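Local structure of 3-deoxy-d-manno-octulosonic-acid transferase (Acinetobacter baumannii, 4BFC) at residues A[35-40]-A[105-110]; A[44-49]-A[73-78]; A[124-129]-A[151-156]; A[132-137]-A[145-150]; A[178-183]-A[203-208]. The protein probably transfers Kdo from CMP-Kdo to a lipid A precursor, the fragment studied here being its C-terminal CMP-Kdo binding domain. All blocks are in the same frame, centred on the assembly; numbering follows the deposited sequence. Where two conformers were deposited one is given.

Following the chain from the N terminus, contact 1 closes the longest loop, from the end of helix 24-36 to the loop that precedes strand 113-115. Contact 2 is nested within it and pairs strands 43-50 and 72-78. The chain then runs on to contact 3, which joins the ends of helices 122-128 and 148-152 and encloses contact 4, where strand 131-134 meets the start of helix 148-152. Contact 5 follows in series, setting helix 199-214 against edge strand 180-181. No two loops cross. Contacts 2, 4 and 5 all reach one parallel sheet, while contact 3 touches each of the other four, for instance through Trp-37 with Trp-125.

Contact 1 of 5, residues A[35-40]-A[105-110]; sequences QQWYLE and QSIHAS
Gln-105 O, 4.1 Å from Trp-37 CZ2, accepts a hydrogen bond from Tyr-114 OH, and the ring of Tyr-114 in turn meets the Trp-37 indole edge-to-face. This tyrosine therefore binds the loop backbone and packs against the indole at once. The loop itself lies over one face of the indole. Ser-106 CB stands 3.5 Å from the centroid of the five-membered ring of Trp-37 and 24° off the ring normal, a CH-pi contact made by the methylene. On the same face, Ile-107 N is 3.7 Å from Trp-37 CE3. The isoleucine then runs at about a right angle to the tryptophan side chain: its CG1 lies 3.7 Å from CE3 of Trp-37, and its CD1 3.8 Å from CZ3 of the same ring. Because CG1 is set beside the backbone N (chi1 -72°), the other branch is directed to Leu-39, where Ile-107 CG2 comes 3.9 Å from Leu-39 CD2. The turn carrying Trp-37 and Leu-39 is a Schellman motif, with Tyr-38 at positive phi, Leu-39 N paired with His-34 O, and Tyr-38 N bonded to Gln-35 O at 3.2 Å. The contact thus sets the C-terminal end of helix 24-36 beside the loop between strands 98-100 and 113-115, while helix 122-128 adjoins it through Trp-125, which touches Trp-37, and Leu-128, which touches Leu-39.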
# COMPACT_ATOMS: atom_id res chain seq x y z
N GLN A 35 0.73 -19.22 28.53
CA GLN A 35 0.23 -20.20 29.51
C GLN A 35 -0.89 -21.12 28.97
O GLN A 35 -0.80 -22.34 29.09
CB GLN A 35 -0.27 -19.46 30.74
CG GLN A 35 -0.34 -20.27 32.02
CD GLN A 35 -0.56 -19.38 33.24
OE1 GLN A 35 0.20 -19.41 34.21
NE2 GLN A 35 -1.62 -18.57 33.18
N GLN A 36 -1.95 -20.55 28.39
CA GLN A 36 -3.09 -21.34 27.91
C GLN A 36 -2.81 -22.24 26.73
O GLN A 36 -3.55 -23.20 26.47
CB GLN A 36 -4.21 -20.44 27.47
CG GLN A 36 -5.10 -19.96 28.59
CD GLN A 36 -6.23 -19.15 28.02
OE1 GLN A 36 -6.29 -17.94 28.22
NE2 GLN A 36 -7.13 -19.82 27.28
N TRP A 37 -1.78 -21.89 25.95
CA TRP A 37 -1.44 -22.65 24.79
C TRP A 37 -0.24 -23.53 25.06
O TRP A 37 0.21 -24.22 24.15
CB TRP A 37 -1.23 -21.71 23.56
CG TRP A 37 -2.42 -20.86 23.12
CD1 TRP A 37 -3.75 -20.80 23.62
CD2 TRP A 37 -2.41 -19.96 21.97
NE1 TRP A 37 -4.51 -19.89 22.91
CE2 TRP A 37 -3.75 -19.36 21.88
CE3 TRP A 37 -1.41 -19.56 21.03
CZ2 TRP A 37 -4.06 -18.42 20.90
CZ3 TRP A 37 -1.75 -18.64 20.06
CH2 TRP A 37 -3.04 -18.09 19.98
N TYR A 38 0.22 -23.56 26.33
CA TYR A 38 1.33 -24.41 26.76
C TYR A 38 2.58 -24.22 25.84
O TYR A 38 3.19 -25.18 25.37
CB TYR A 38 0.83 -25.89 26.88
CG TYR A 38 -0.36 -26.03 27.83
CD1 TYR A 38 -0.16 -26.17 29.21
CD2 TYR A 38 -1.67 -26.04 27.37
CE1 TYR A 38 -1.21 -26.29 30.09
CE2 TYR A 38 -2.78 -26.16 28.26
CZ TYR A 38 -2.52 -26.28 29.63
OH TYR A 38 -3.54 -26.40 30.56
N LEU A 39 2.94 -22.96 25.57
CA LEU A 39 4.06 -22.69 24.67
C LEU A 39 5.44 -22.88 25.30
O LEU A 39 6.44 -22.76 24.59
CB LEU A 39 3.99 -21.28 24.07
CG LEU A 39 2.68 -21.07 23.31
CD1 LEU A 39 2.83 -19.66 22.69
CD2 LEU A 39 2.46 -22.09 22.20
N GLU A 40 5.48 -23.18 26.61
CA GLU A 40 6.75 -23.35 27.34
C GLU A 40 7.62 -24.42 26.66
O GLU A 40 8.84 -24.25 26.55
CB GLU A 40 6.51 -23.62 28.83
CG GLU A 40 7.79 -23.74 29.68
CD GLU A 40 8.69 -22.49 29.66
OE1 GLU A 40 8.18 -21.33 29.69
OE2 GLU A 40 9.95 -22.66 29.64
N GLN A 105 -9.09 -19.87 16.66
CA GLN A 105 -8.26 -21.05 17.02
C GLN A 105 -7.02 -20.65 17.79
O GLN A 105 -6.54 -19.49 17.76
CB GLN A 105 -7.94 -21.91 15.84
CG GLN A 105 -9.20 -22.53 15.21
CD GLN A 105 -8.97 -23.29 13.92
OE1 GLN A 105 -8.18 -22.92 13.09
NE2 GLN A 105 -9.73 -24.40 13.75
N SER A 106 -6.46 -21.68 18.43
CA SER A 106 -5.25 -21.56 19.22
C SER A 106 -4.10 -22.43 18.60
O SER A 106 -4.27 -23.15 17.61
CB SER A 106 -5.58 -22.00 20.64
OG SER A 106 -5.98 -23.39 20.67
N ILE A 107 -2.92 -22.37 19.22
CA ILE A 107 -1.86 -23.30 18.82
C ILE A 107 -2.06 -24.63 19.59
O ILE A 107 -1.98 -24.60 20.81
CB ILE A 107 -0.49 -22.66 19.15
CG1 ILE A 107 -0.23 -21.51 18.13
CG2 ILE A 107 0.64 -23.72 19.10
CD1 ILE A 107 1.04 -20.63 18.39
N HIS A 108 -2.37 -25.71 18.87
CA HIS A 108 -2.59 -27.04 19.50
C HIS A 108 -1.20 -27.66 19.63
O HIS A 108 -0.30 -27.26 18.89
CB HIS A 108 -3.53 -27.97 18.67
CG HIS A 108 -4.84 -27.36 18.19
ND1 HIS A 108 -5.66 -27.99 17.32
CD2 HIS A 108 -5.45 -26.14 18.47
CE1 HIS A 108 -6.74 -27.20 17.05
NE2 HIS A 108 -6.61 -26.08 17.76
N ALA A 109 -0.99 -28.67 20.50
CA ALA A 109 0.15 -29.57 20.25
C ALA A 109 0.34 -29.93 18.75
O ALA A 109 1.48 -30.04 18.32
CB ALA A 109 0.01 -30.87 21.08
N SER A 110 -0.73 -30.19 17.97
CA SER A 110 -0.64 -30.62 16.60
C SER A 110 -0.32 -29.54 15.57
O SER A 110 -0.07 -29.84 14.41
CB SER A 110 -1.97 -31.26 16.11
OG SER A 110 -3.08 -30.53 16.61

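Contact 2 of 5, residues A[44-49]-A[73-78]; sequences VVTIAS and VCIVVP
Ile-47 and Val-76 run alongside each other off the same face of the sheet, with Ile-47 CD1 3.6 Å from Val-76 CG2. The chi1 of Ile-47 (60°) sets CG1 between the backbone N and the carbonyl carbon, which leans the chain over the neighbouring strand. Val-45 and Cys-74 share this face, which helices 54-68 and 185-197 cover through residues such as Leu-62 and Trp-192. On the other face Val-44 CG1 meets Ile-75 CD1 at 3.6 Å, and Thr-46 OG1 rests 3.5 Å from Ile-75 CB while hydrogen-bonding to Ser-129 OG, so this buried hydroxyl is satisfied. Between the faces the backbones form a ladder. Val-45 N donates to Val-73 O at 3.0 Å and almost straight (174° at the hydrogen). The bond from Ile-75 N to Val-45 O is shorter, 2.8 Å, but visibly bent. Ile-47 N to Ile-75 O and Val-77 N to Ile-47 O continue the series. The two strand directions differ by 19°, the mild twist of neighbouring parallel strands. With helix 54-68 linking them, strands 43-50 and 72-78 form a beta-alpha-beta unit, the building block of the Rossmann-like domains of GT-B glycosyltransferases, consistent with a nucleotide-sugar binding domain.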
# COMPACT_ATOMS: atom_id res chain seq x y z
N VAL A 44 8.79 -21.23 19.09
CA VAL A 44 7.93 -20.41 18.21
C VAL A 44 8.80 -19.55 17.27
O VAL A 44 9.62 -18.73 17.78
CB VAL A 44 7.06 -19.47 19.03
CG1 VAL A 44 6.17 -18.63 18.10
CG2 VAL A 44 6.18 -20.37 19.94
N VAL A 45 8.64 -19.81 15.97
CA VAL A 45 9.36 -19.04 14.93
C VAL A 45 8.31 -18.25 14.16
O VAL A 45 7.28 -18.84 13.77
CB VAL A 45 10.23 -19.97 14.03
CG1 VAL A 45 11.13 -20.85 14.94
CG2 VAL A 45 9.46 -20.89 13.08
N THR A 46 8.61 -16.98 13.88
CA THR A 46 7.54 -16.15 13.27
C THR A 46 7.98 -15.51 11.95
O THR A 46 9.12 -14.91 11.89
CB THR A 46 7.16 -15.11 14.33
OG1 THR A 46 6.50 -15.79 15.40
CG2 THR A 46 6.18 -14.00 13.80
N ILE A 47 7.18 -15.57 10.90
CA ILE A 47 7.45 -14.81 9.71
C ILE A 47 6.40 -13.68 9.67
O ILE A 47 5.19 -13.94 9.68
CB ILE A 47 7.47 -15.56 8.37
CG1 ILE A 47 6.11 -16.25 8.09
CG2 ILE A 47 8.57 -16.64 8.39
CD1 ILE A 47 6.07 -17.13 6.85
N ALA A 48 6.90 -12.47 9.71
CA ALA A 48 6.06 -11.29 10.01
C ALA A 48 6.06 -10.33 8.87
O ALA A 48 7.10 -10.08 8.24
CB ALA A 48 6.56 -10.60 11.27
N SER A 49 4.88 -9.76 8.60
CA SER A 49 4.75 -8.79 7.47
C SER A 49 5.23 -9.34 6.13
O SER A 49 5.95 -8.68 5.37
CB SER A 49 5.43 -7.48 7.81
OG SER A 49 4.81 -6.92 8.95
N VAL A 73 6.84 -24.50 15.93
CA VAL A 73 5.58 -24.06 15.30
C VAL A 73 5.93 -22.73 14.71
O VAL A 73 6.70 -21.96 15.32
CB VAL A 73 4.47 -23.87 16.33
CG1 VAL A 73 4.87 -23.00 17.55
CG2 VAL A 73 3.18 -23.42 15.63
N CYS A 74 5.40 -22.52 13.52
CA CYS A 74 5.64 -21.21 12.80
C CYS A 74 4.39 -20.37 12.82
O CYS A 74 3.38 -20.77 12.28
CB CYS A 74 6.07 -21.48 11.41
SG CYS A 74 6.40 -20.01 10.47
N ILE A 75 4.51 -19.17 13.36
CA ILE A 75 3.44 -18.15 13.25
C ILE A 75 3.64 -17.39 11.93
O ILE A 75 4.78 -16.91 11.67
CB ILE A 75 3.45 -17.21 14.47
CG1 ILE A 75 3.18 -17.99 15.78
CG2 ILE A 75 2.40 -16.05 14.22
CD1 ILE A 75 3.12 -17.14 17.05
N VAL A 76 2.58 -17.22 11.12
CA VAL A 76 2.69 -16.50 9.81
C VAL A 76 1.76 -15.27 9.85
O VAL A 76 0.58 -15.43 10.15
CB VAL A 76 2.29 -17.43 8.63
CG1 VAL A 76 2.42 -16.66 7.34
CG2 VAL A 76 3.27 -18.63 8.61
N VAL A 77 2.32 -14.08 9.62
CA VAL A 77 1.55 -12.83 9.72
C VAL A 77 1.68 -12.11 8.36
O VAL A 77 2.59 -11.29 8.16
CB VAL A 77 2.03 -11.93 10.89
CG1 VAL A 77 0.98 -10.83 11.14
CG2 VAL A 77 2.41 -12.75 12.13
N PRO A 78 0.84 -12.42 7.39
CA PRO A 78 1.01 -11.78 6.06
C PRO A 78 0.75 -10.25 6.16
O PRO A 78 -0.04 -9.75 7.05
CB PRO A 78 -0.11 -12.42 5.21
CG PRO A 78 -0.24 -13.76 5.92
CD PRO A 78 -0.27 -13.39 7.36

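Contact 3 of 5, residues A[124-129]-A[151-156]; sequences LWYALS and MVLNVP
Val-155 points its CB toward helix 122-128, and its two methyls part there: CG2 approaches Tyr-126 O to 3.3 Å, whereas CG1 packs on Ser-129 CB at 4.1 Å. With CG1 anti to the backbone N (chi1 -176°), CG2 is left beside that N and faces the last turn of the helix. Leu-153 comes in next to it, setting the end of one branch, CD1, 3.5 Å from Tyr-126 CB and 4.0 Å from Ala-127 N. Two carbonyls here, those of Trp-125 and Tyr-126, have donors. Ser-129 OG donates to Trp-125 O at 2.7 Å from above the carbonyl plane, and Leu-128 N reaches the same oxygen from the opposite face. Tyr-126 O accepts from Ser-129 N, so the valine methyl lies against an oxygen that already has a partner. Beyond Ser-129 the turn adjoins the central sheet. A water sits between the two segments, 3.0 Å from Ser-129 O and 3.2 Å from Asn-154 O. Each segment runs out of the C-terminal end of a helix, and that of helix 148-152 closes in a Schellman motif: Asn-154 has positive phi, its N bonds to Met-151 O, and Val-155 N pairs with Pro-150 O.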
# COMPACT_ATOMS: atom_id res chain seq x y z
N LEU A 124 1.57 -8.81 19.60
CA LEU A 124 1.30 -10.02 20.35
C LEU A 124 2.19 -11.19 19.84
O LEU A 124 2.76 -11.90 20.67
CB LEU A 124 -0.19 -10.41 20.23
CG LEU A 124 -0.80 -11.71 20.76
CD1 LEU A 124 -0.44 -11.79 22.22
CD2 LEU A 124 -2.34 -11.75 20.53
N TRP A 125 2.22 -11.38 18.51
CA TRP A 125 2.98 -12.51 17.90
C TRP A 125 4.45 -12.34 18.16
O TRP A 125 5.10 -13.28 18.58
CB TRP A 125 2.67 -12.67 16.44
CG TRP A 125 1.17 -12.66 16.22
CD1 TRP A 125 0.46 -11.79 15.42
CD2 TRP A 125 0.16 -13.43 16.95
NE1 TRP A 125 -0.90 -11.98 15.56
CE2 TRP A 125 -1.14 -12.96 16.47
CE3 TRP A 125 0.21 -14.41 17.93
CZ2 TRP A 125 -2.32 -13.47 16.94
CZ3 TRP A 125 -1.01 -14.90 18.45
CH2 TRP A 125 -2.23 -14.47 17.91
N TYR A 126 5.01 -11.15 17.89
CA TYR A 126 6.45 -10.97 18.29
C TYR A 126 6.70 -11.28 19.79
O TYR A 126 7.69 -11.90 20.14
CB TYR A 126 6.87 -9.50 18.10
CG TYR A 126 7.05 -9.05 16.69
CD1 TYR A 126 7.75 -9.86 15.79
CD2 TYR A 126 6.57 -7.79 16.24
CE1 TYR A 126 7.97 -9.47 14.49
CE2 TYR A 126 6.80 -7.39 14.92
CZ TYR A 126 7.50 -8.22 14.06
OH TYR A 126 7.74 -7.84 12.79
N ALA A 127 5.78 -10.90 20.67
CA ALA A 127 5.98 -11.15 22.11
C ALA A 127 5.94 -12.67 22.44
O ALA A 127 6.40 -13.10 23.50
CB ALA A 127 4.93 -10.40 22.93
N LEU A 128 5.40 -13.46 21.53
CA LEU A 128 5.35 -14.92 21.69
C LEU A 128 6.52 -15.66 21.00
O LEU A 128 6.65 -16.90 21.11
CB LEU A 128 3.99 -15.49 21.25
CG LEU A 128 2.79 -15.07 22.14
CD1 LEU A 128 1.51 -15.60 21.53
CD2 LEU A 128 2.96 -15.64 23.55
N SER A 129 7.36 -14.91 20.27
CA SER A 129 8.30 -15.56 19.36
C SER A 129 9.68 -15.80 20.05
O SER A 129 10.16 -14.94 20.86
CB SER A 129 8.54 -14.63 18.16
OG SER A 129 7.31 -14.29 17.48
N MET A 151 12.89 -5.95 17.81
CA MET A 151 14.13 -5.61 18.52
C MET A 151 13.80 -5.18 19.95
O MET A 151 14.44 -5.54 20.92
CB MET A 151 14.82 -4.44 17.81
CG MET A 151 15.50 -4.73 16.47
SD MET A 151 17.02 -5.72 16.59
CE MET A 151 17.40 -6.02 14.89
N VAL A 152 12.77 -4.35 20.03
CA VAL A 152 12.35 -3.77 21.32
C VAL A 152 11.80 -4.88 22.21
O VAL A 152 11.97 -4.85 23.41
CB VAL A 152 11.27 -2.68 21.00
CG1 VAL A 152 10.36 -2.34 22.18
CG2 VAL A 152 11.93 -1.42 20.44
N LEU A 153 11.20 -5.91 21.60
CA LEU A 153 10.67 -7.05 22.36
C LEU A 153 11.64 -8.19 22.56
O LEU A 153 11.27 -9.30 23.02
CB LEU A 153 9.34 -7.55 21.77
CG LEU A 153 8.13 -6.61 21.73
CD1 LEU A 153 7.12 -7.15 20.72
CD2 LEU A 153 7.48 -6.46 23.11
N ASN A 154 12.92 -7.91 22.29
CA ASN A 154 14.00 -8.83 22.56
C ASN A 154 13.99 -10.12 21.73
O ASN A 154 14.54 -11.15 22.13
CB ASN A 154 14.08 -9.11 24.09
CG ASN A 154 14.29 -7.82 24.88
OD1 ASN A 154 15.30 -7.15 24.70
ND2 ASN A 154 13.31 -7.44 25.71
N VAL A 155 13.43 -10.04 20.52
CA VAL A 155 13.36 -11.16 19.61
C VAL A 155 14.52 -11.12 18.63
O VAL A 155 14.65 -10.14 17.91
CB VAL A 155 12.08 -11.17 18.77
CG1 VAL A 155 12.04 -12.43 17.91
CG2 VAL A 155 10.86 -11.10 19.66
N PRO A 156 15.35 -12.17 18.59
CA PRO A 156 16.34 -12.25 17.50
C PRO A 156 15.70 -12.15 16.10
O PRO A 156 14.70 -12.81 15.83
CB PRO A 156 17.01 -13.60 17.70
CG PRO A 156 16.69 -14.00 19.10
CD PRO A 156 15.40 -13.36 19.47
O HOH W 1 12.65 -13.76 22.09

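Contact 4 of 5, residues A[132-137]-A[145-150]; sequences CFVGGS and HNILEP
The imidazole of His-145 is approached obliquely by Gly-135 O, 3.3 Å from its CD2, and by Gly-136 CA, 3.9 Å from the same carbon. Both ring nitrogens are engaged: NE2 bonds to His-51 NE2, the two rings meeting with planes about 25° apart, and ND1 bonds to Glu-82 OE2 of the second subunit. A bound sulfate, probably from the crystallisation liquor, lies about 3 Å from the His-145 side chain. One water joins the backbones, donating to Val-134 O at 2.9 Å and accepting from His-145 N, and Ser-137 OG donates to the same carbonyl in its plane, so Val-134 O is gripped twice. Val-134 carries the apolar part. Its CG1 meets His-145 CB at 3.7 Å and its CG2 meets Pro-150 CG at 3.9 Å, the valine and proline crossing at about a right angle. Cys-132 SG, placed by chi1 of 81° between its backbone N and carbonyl carbon, touches Pro-150 CB at 3.6 Å. Asn-146 OD1 accepts from Leu-148 N at 3.1 Å, a capping bond at the turn leading into the helix. That helix leans on strand 131-134, which lies between strands 43-50 and 157-159, while helix 122-128 adds Tyr-126 against Val-134 and Pro-150.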
# COMPACT_ATOMS: atom_id res chain seq x y z
N CYS A 132 12.42 -14.46 14.84
CA CYS A 132 11.55 -14.00 13.78
C CYS A 132 12.29 -13.63 12.50
O CYS A 132 13.52 -13.55 12.45
CB CYS A 132 10.69 -12.81 14.29
SG CYS A 132 11.54 -11.22 14.27
N PHE A 133 11.51 -13.52 11.44
CA PHE A 133 11.92 -12.96 10.17
C PHE A 133 10.92 -11.85 9.77
O PHE A 133 9.73 -12.06 9.78
CB PHE A 133 11.84 -14.06 9.12
CG PHE A 133 11.91 -13.60 7.68
CD1 PHE A 133 13.11 -13.20 7.04
CD2 PHE A 133 10.71 -13.39 6.96
CE1 PHE A 133 13.09 -12.76 5.70
CE2 PHE A 133 10.68 -12.93 5.63
CZ PHE A 133 11.91 -12.64 4.97
N VAL A 134 11.46 -10.69 9.42
CA VAL A 134 10.65 -9.53 8.98
C VAL A 134 10.67 -9.46 7.47
O VAL A 134 11.72 -9.26 6.83
CB VAL A 134 11.11 -8.19 9.62
CG1 VAL A 134 10.21 -7.04 9.07
CG2 VAL A 134 10.98 -8.30 11.16
N GLY A 135 9.47 -9.63 6.91
CA GLY A 135 9.27 -9.82 5.46
C GLY A 135 9.24 -8.54 4.61
O GLY A 135 9.65 -7.42 4.99
N GLY A 136 8.73 -8.71 3.40
CA GLY A 136 8.93 -7.63 2.44
C GLY A 136 10.39 -7.51 1.99
O GLY A 136 10.75 -6.53 1.35
N SER A 137 11.21 -8.53 2.27
CA SER A 137 12.67 -8.37 2.19
C SER A 137 13.36 -9.48 1.37
O SER A 137 14.54 -9.27 1.02
CB SER A 137 13.32 -8.23 3.59
OG SER A 137 13.08 -9.42 4.42
N HIS A 145 10.32 -4.11 5.97
CA HIS A 145 9.45 -3.55 7.01
C HIS A 145 10.18 -3.28 8.28
O HIS A 145 11.39 -3.62 8.47
CB HIS A 145 8.23 -4.50 7.18
CG HIS A 145 7.32 -4.51 6.00
ND1 HIS A 145 6.62 -3.40 5.60
CD2 HIS A 145 7.00 -5.49 5.08
CE1 HIS A 145 5.96 -3.66 4.48
NE2 HIS A 145 6.14 -4.96 4.20
N ASN A 146 9.49 -2.63 9.22
CA ASN A 146 10.15 -2.08 10.41
C ASN A 146 10.64 -3.14 11.37
O ASN A 146 9.85 -3.75 12.14
CB ASN A 146 9.13 -1.15 11.11
CG ASN A 146 9.79 -0.27 12.16
OD1 ASN A 146 10.99 -0.32 12.33
ND2 ASN A 146 8.99 0.47 12.91
N ILE A 147 11.95 -3.29 11.45
CA ILE A 147 12.54 -4.24 12.42
C ILE A 147 12.60 -3.75 13.87
O ILE A 147 13.00 -4.50 14.71
CB ILE A 147 13.93 -4.68 11.88
CG1 ILE A 147 14.87 -3.45 11.76
CG2 ILE A 147 13.77 -5.40 10.56
CD1 ILE A 147 16.34 -3.90 11.93
N LEU A 148 12.25 -2.50 14.16
CA LEU A 148 12.39 -1.99 15.54
C LEU A 148 11.46 -2.68 16.52
O LEU A 148 11.79 -2.88 17.70
CB LEU A 148 12.13 -0.45 15.52
CG LEU A 148 13.21 0.38 14.82
CD1 LEU A 148 12.81 1.87 14.79
CD2 LEU A 148 14.52 0.18 15.54
N GLU A 149 10.27 -3.08 16.02
CA GLU A 149 9.28 -3.70 16.88
C GLU A 149 9.79 -5.03 17.51
O GLU A 149 9.87 -5.14 18.74
CB GLU A 149 7.96 -3.83 16.12
CG GLU A 149 7.45 -2.50 15.57
CD GLU A 149 6.15 -2.59 14.77
OE1 GLU A 149 6.01 -3.47 13.88
OE2 GLU A 149 5.25 -1.76 15.03
N PRO A 150 10.25 -6.01 16.67
CA PRO A 150 10.84 -7.20 17.33
C PRO A 150 12.08 -6.94 18.17
O PRO A 150 12.26 -7.61 19.18
CB PRO A 150 11.09 -8.20 16.16
CG PRO A 150 11.18 -7.32 14.95
CD PRO A 150 10.23 -6.17 15.21
O HOH W 2 12.04 -6.44 6.32

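Contact 5 of 5, residues A[178-183]-A[203-208]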
# COMPACT_ATOMS: atom_id res chain seq x y z
N ALA A 178 23.73 -6.86 15.28
CA ALA A 178 22.55 -6.81 16.09
C ALA A 178 21.31 -7.35 15.35
O ALA A 178 20.27 -7.52 15.99
CB ALA A 178 22.32 -5.40 16.59
N VAL A 179 21.49 -7.70 14.07
CA VAL A 179 20.44 -8.20 13.17
C VAL A 179 21.09 -9.19 12.18
O VAL A 179 22.27 -9.03 11.78
CB VAL A 179 19.76 -7.06 12.39
CG1 VAL A 179 20.68 -6.45 11.33
CG2 VAL A 179 18.46 -7.57 11.73
N LEU A 180 20.36 -10.22 11.84
CA LEU A 180 20.86 -11.24 10.95
C LEU A 180 20.32 -11.08 9.55
O LEU A 180 19.11 -10.96 9.28
CB LEU A 180 20.56 -12.66 11.50
CG LEU A 180 21.17 -12.81 12.93
CD1 LEU A 180 20.45 -13.91 13.69
CD2 LEU A 180 22.63 -13.16 12.84
N ILE A 181 21.24 -11.06 8.59
CA ILE A 181 20.83 -10.97 7.21
C ILE A 181 20.86 -12.32 6.45
O ILE A 181 21.90 -13.03 6.35
CB ILE A 181 21.70 -9.90 6.45
CG1 ILE A 181 21.74 -8.62 7.28
CG2 ILE A 181 21.18 -9.73 5.04
CD1 ILE A 181 20.44 -7.81 7.27
N ALA A 182 19.69 -12.74 6.00
CA ALA A 182 19.55 -13.91 5.13
C ALA A 182 19.60 -13.65 3.64
O ALA A 182 18.87 -12.81 3.11
CB ALA A 182 18.31 -14.74 5.45
N GLN A 183 20.34 -14.44 2.89
CA GLN A 183 20.30 -14.28 1.43
C GLN A 183 19.11 -14.95 0.73
O GLN A 183 18.70 -14.50 -0.37
CB GLN A 183 21.68 -14.73 0.77
CG GLN A 183 22.87 -13.89 1.26
CD GLN A 183 22.71 -12.41 0.98
OE1 GLN A 183 22.91 -11.57 1.85
NE2 GLN A 183 22.32 -12.09 -0.25
N GLU A 203 21.60 -14.64 23.10
CA GLU A 203 21.72 -13.69 24.21
C GLU A 203 22.61 -12.50 23.83
O GLU A 203 22.25 -11.35 24.11
CB GLU A 203 22.24 -14.38 25.47
CG GLU A 203 22.38 -13.48 26.70
CD GLU A 203 23.21 -14.13 27.82
OE1 GLU A 203 24.02 -15.06 27.54
OE2 GLU A 203 23.07 -13.70 28.99
N GLN A 204 23.76 -12.76 23.21
CA GLN A 204 24.65 -11.69 22.71
C GLN A 204 24.01 -10.83 21.60
O GLN A 204 24.19 -9.60 21.58
CB GLN A 204 26.02 -12.26 22.29
CG GLN A 204 26.79 -11.47 21.22
CD GLN A 204 27.58 -10.27 21.76
OE1 GLN A 204 27.46 -9.88 22.93
NE2 GLN A 204 28.41 -9.67 20.88
N LEU A 205 23.24 -11.45 20.70
CA LEU A 205 22.54 -10.67 19.65
C LEU A 205 21.53 -9.67 20.26
O LEU A 205 21.48 -8.48 19.86
CB LEU A 205 21.81 -11.62 18.67
CG LEU A 205 21.25 -11.18 17.34
CD1 LEU A 205 22.31 -10.68 16.38
CD2 LEU A 205 20.56 -12.42 16.81
N VAL A 206 20.72 -10.16 21.21
CA VAL A 206 19.70 -9.34 21.88
C VAL A 206 20.39 -8.21 22.65
O VAL A 206 19.92 -7.07 22.66
CB VAL A 206 18.75 -10.21 22.75
CG1 VAL A 206 17.78 -9.40 23.60
CG2 VAL A 206 17.94 -11.16 21.86
N ALA A 207 21.54 -8.51 23.27
CA ALA A 207 22.38 -7.50 23.91
C ALA A 207 22.86 -6.38 22.97
O ALA A 207 22.73 -5.20 23.29
CB ALA A 207 23.55 -8.16 24.66
N GLN A 208 23.38 -6.74 21.79
CA GLN A 208 23.86 -5.77 20.84
C GLN A 208 22.71 -4.93 20.31
O GLN A 208 22.88 -3.73 20.04
CB GLN A 208 24.54 -6.45 19.65
CG GLN A 208 25.89 -7.07 19.92
CD GLN A 208 26.84 -6.06 20.53
OE1 GLN A 208 27.21 -6.18 21.68
NE2 GLN A 208 27.20 -5.02 19.76
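Leu-180 and Leu-205 cross obliquely and meet through their terminal methyls, Leu-180 CD1 standing 3.5 Å from Leu-205 CD2, closer than carbons usually pack. The same Leu-205 CD2 is 3.9 Å from Leu-180 CG, so this methyl rests against the branch point of its partner as well as one of its ends. Leu-205 leaves its helix with CG anti to the backbone N (chi1 -167°), which brings its methyls to segment 178-183 and lets the two reach different partners. While CD2 takes the leucine, CD1 settles on the backbone before it, 3.6 Å from Ala-178 C and 3.9 Å from Val-179 N. One helical turn further on, Gln-208 also points its CB at the strand segment. Ala-178 CB lies 3.9 Å from Gln-208 CB and 3.8 Å from Gln-208 C, a contact of aliphatic carbon with backbone in which the glutamine amide has no share. Bent at chi2 (-54°), the chain carries its amide away, to where NE2 bonds to Glu-176 O and OE1 accepts from Lys-211 NZ. The two segments therefore meet through aliphatic carbons and backbone atoms. A bound beta-mercaptoethanol, probably from the crystallisation liquor, lies about 4 Å from the Leu-180 side chain. Strand 180-181 is an outermost strand of the parallel sheet within this chain, bonded to strand 157-159; helix 199-214 packs beside it, with Pro-156 touching Leu-205, helix 185-197 reaching Leu-180 through Ile-191 and Cys-195, and Phe-173 of helix 167-175 lying against Ala-178.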